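Local coordinates for transcriptional repressor, TetR family (Thermus thermophilus, PDB 3ANP), which binds acyl-CoA such as lauroyl-CoA and controls fatty acid degradation as a transcriptional repressor, probably by binding DNA, at residues E70-L75 with A133-P138. Numbering follows the deposited sequence.
Sequences EEVRRL and AEILKP
Arg73 and Glu134 form a bidentate salt bridge between helices 54-77 and 128-142. The guanidinium comes side-on: Arg73 NE reaches Glu134 OE1 at 2.9 Å, while Arg73 NH2 gives the straighter bond to Glu134 OE2, with an N-H...O angle of 170°. Both oxygens are met on their syn sides, but the two flat groups are turned 49° apart; Glu134 OE2 lies in the guanidinium plane, whereas Glu134 OE1 is tilted from it. Beyond CG the Glu134 chain runs extended (chi2 179°), which carries its carboxylate across to the arginine. Replacing Glu134 by an alanine removes both acceptors, and the Arg73 guanidinium would probably lose this countercharge and be freer to turn. Apolar contact lies next to the bridge, on the buried side: Val72 CG1 packs tightly on Ile135 CG1 at 3.5 Å and also meets Ile135 CD1 at 3.6 Å. Ile135 further touches Val85 and Leu86, bringing in helix 82-99. The Val72 side chain is about 11 Å from the bound dodecyl-CoA. The contact thus joins helix 54-77 to helix 128-142 through a buried aliphatic pair flanked by a more exposed ion pair, within the all-helical C-terminal ligand-binding domain of a TetR-family repressor.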
loop_
_atom_site.group_PDB
_atom_site.type_symbol
_atom_site.label_atom_id
_atom_site.label_comp_id
_atom_site.label_asym_id
_atom_site.label_seq_id
_atom_site.Cartn_x
_atom_site.Cartn_y
_atom_site.Cartn_z
ATOM N N GLU A 70 21.199 5.807 9.854
ATOM C CA GLU A 70 22.599 5.778 10.293
ATOM C C GLU A 70 23.248 4.477 9.877
ATOM O O GLU A 70 24.394 4.452 9.432
ATOM C CB GLU A 70 22.712 5.857 11.816
ATOM C CG GLU A 70 22.257 7.152 12.462
ATOM C CD GLU A 70 22.592 7.169 13.950
ATOM O OE1 GLU A 70 23.787 7.201 14.285
ATOM O OE2 GLU A 70 21.664 7.127 14.778
ATOM N N GLU A 71 22.507 3.390 10.060
ATOM C CA GLU A 71 22.985 2.056 9.744
ATOM C C GLU A 71 23.282 1.927 8.246
ATOM O O GLU A 71 24.333 1.415 7.850
ATOM C CB GLU A 71 21.942 1.021 10.206
ATOM C CG GLU A 71 22.321 -0.439 9.949
ATOM C CD GLU A 71 21.362 -1.424 10.619
ATOM O OE1 GLU A 71 20.296 -0.994 11.118
ATOM O OE2 GLU A 71 21.674 -2.632 10.650
ATOM N N VAL A 72 22.361 2.407 7.421
ATOM C CA VAL A 72 22.527 2.343 5.971
ATOM C C VAL A 72 23.728 3.172 5.518
ATOM O O VAL A 72 24.543 2.703 4.729
ATOM C CB VAL A 72 21.226 2.838 5.244
ATOM C CG1 VAL A 72 21.516 3.219 3.777
ATOM C CG2 VAL A 72 20.170 1.730 5.294
ATOM N N ARG A 73 23.847 4.398 6.020
ATOM C CA ARG A 73 24.967 5.249 5.627
ATOM C C ARG A 73 26.286 4.650 6.084
ATOM O O ARG A 73 27.290 4.706 5.372
ATOM C CB ARG A 73 24.784 6.665 6.192
ATOM C CG ARG A 73 23.654 7.415 5.492
ATOM C CD ARG A 73 23.392 8.780 6.103
ATOM N NE ARG A 73 22.275 9.454 5.435
ATOM C CZ ARG A 73 22.003 10.750 5.558
ATOM N NH1 ARG A 73 22.776 11.519 6.327
ATOM N NH2 ARG A 73 20.967 11.283 4.906
ATOM N N ARG A 74 26.268 4.050 7.268
ATOM C CA ARG A 74 27.451 3.415 7.823
ATOM C C ARG A 74 27.906 2.269 6.920
ATOM O O ARG A 74 29.093 2.134 6.614
ATOM C CB ARG A 74 27.138 2.855 9.212
ATOM C CG ARG A 74 28.363 2.653 10.072
ATOM C CD ARG A 74 28.315 1.347 10.835
ATOM N NE ARG A 74 27.018 1.070 11.445
ATOM C CZ ARG A 74 26.503 -0.152 11.527
ATOM N NH1 ARG A 74 27.187 -1.180 11.030
ATOM N NH2 ARG A 74 25.324 -0.357 12.098
ATOM N N LEU A 75 26.956 1.441 6.488
ATOM C CA LEU A 75 27.288 0.298 5.643
ATOM C C LEU A 75 27.844 0.711 4.286
ATOM O O LEU A 75 28.814 0.120 3.803
ATOM C CB LEU A 75 26.066 -0.623 5.487
ATOM C CG LEU A 75 25.658 -1.354 6.786
ATOM C CD1 LEU A 75 24.341 -2.112 6.589
ATOM C CD2 LEU A 75 26.758 -2.322 7.212
ATOM N N ALA A 133 16.248 5.693 -1.705
ATOM C CA ALA A 133 16.849 6.427 -2.816
ATOM C C ALA A 133 18.345 6.645 -2.592
ATOM O O ALA A 133 19.120 6.669 -3.551
ATOM C CB ALA A 133 16.143 7.774 -3.015
ATOM N N GLU A 134 18.760 6.811 -1.336
ATOM C CA GLU A 134 20.184 7.016 -1.056
ATOM C C GLU A 134 20.984 5.760 -1.413
ATOM O O GLU A 134 22.138 5.846 -1.818
ATOM C CB GLU A 134 20.426 7.351 0.428
ATOM C CG GLU A 134 20.024 8.768 0.867
ATOM C CD GLU A 134 20.268 9.008 2.358
ATOM O OE1 GLU A 134 21.259 8.475 2.903
ATOM O OE2 GLU A 134 19.476 9.738 2.986
ATOM N N ILE A 135 20.379 4.588 -1.254
ATOM C CA ILE A 135 21.079 3.351 -1.581
ATOM C C ILE A 135 21.119 3.164 -3.104
ATOM O O ILE A 135 22.099 2.662 -3.658
ATOM C CB ILE A 135 20.394 2.141 -0.911
ATOM C CG1 ILE A 135 20.434 2.311 0.618
ATOM C CG2 ILE A 135 21.091 0.857 -1.314
ATOM C CD1 ILE A 135 19.591 1.324 1.382
ATOM N N LEU A 136 20.059 3.580 -3.781
ATOM C CA LEU A 136 20.003 3.457 -5.239
ATOM C C LEU A 136 20.995 4.388 -5.926
ATOM O O LEU A 136 21.513 4.065 -6.997
ATOM C CB LEU A 136 18.592 3.776 -5.756
ATOM C CG LEU A 136 17.448 2.931 -5.200
ATOM C CD1 LEU A 136 16.122 3.450 -5.748
ATOM C CD2 LEU A 136 17.674 1.475 -5.559
ATOM N N LYS A 137 21.268 5.538 -5.308
ATOM C CA LYS A 137 22.179 6.528 -5.886
ATOM C C LYS A 137 23.499 5.956 -6.434
ATOM O O LYS A 137 23.843 6.179 -7.602
ATOM C CB LYS A 137 22.469 7.634 -4.859
ATOM C CG LYS A 137 23.344 8.768 -5.375
ATOM C CD LYS A 137 23.272 9.955 -4.407
ATOM C CE LYS A 137 24.042 11.164 -4.917
ATOM N NZ LYS A 137 25.516 10.935 -4.939
ATOM N N PRO A 138 24.262 5.236 -5.598
ATOM C CA PRO A 138 25.535 4.643 -6.020
ATOM C C PRO A 138 25.331 3.709 -7.222
ATOM O O PRO A 138 26.215 3.580 -8.076
ATOM C CB PRO A 138 25.991 3.870 -4.785
ATOM C CG PRO A 138 25.327 4.563 -3.668
ATOM C CD PRO A 138 23.967 4.891 -4.199
#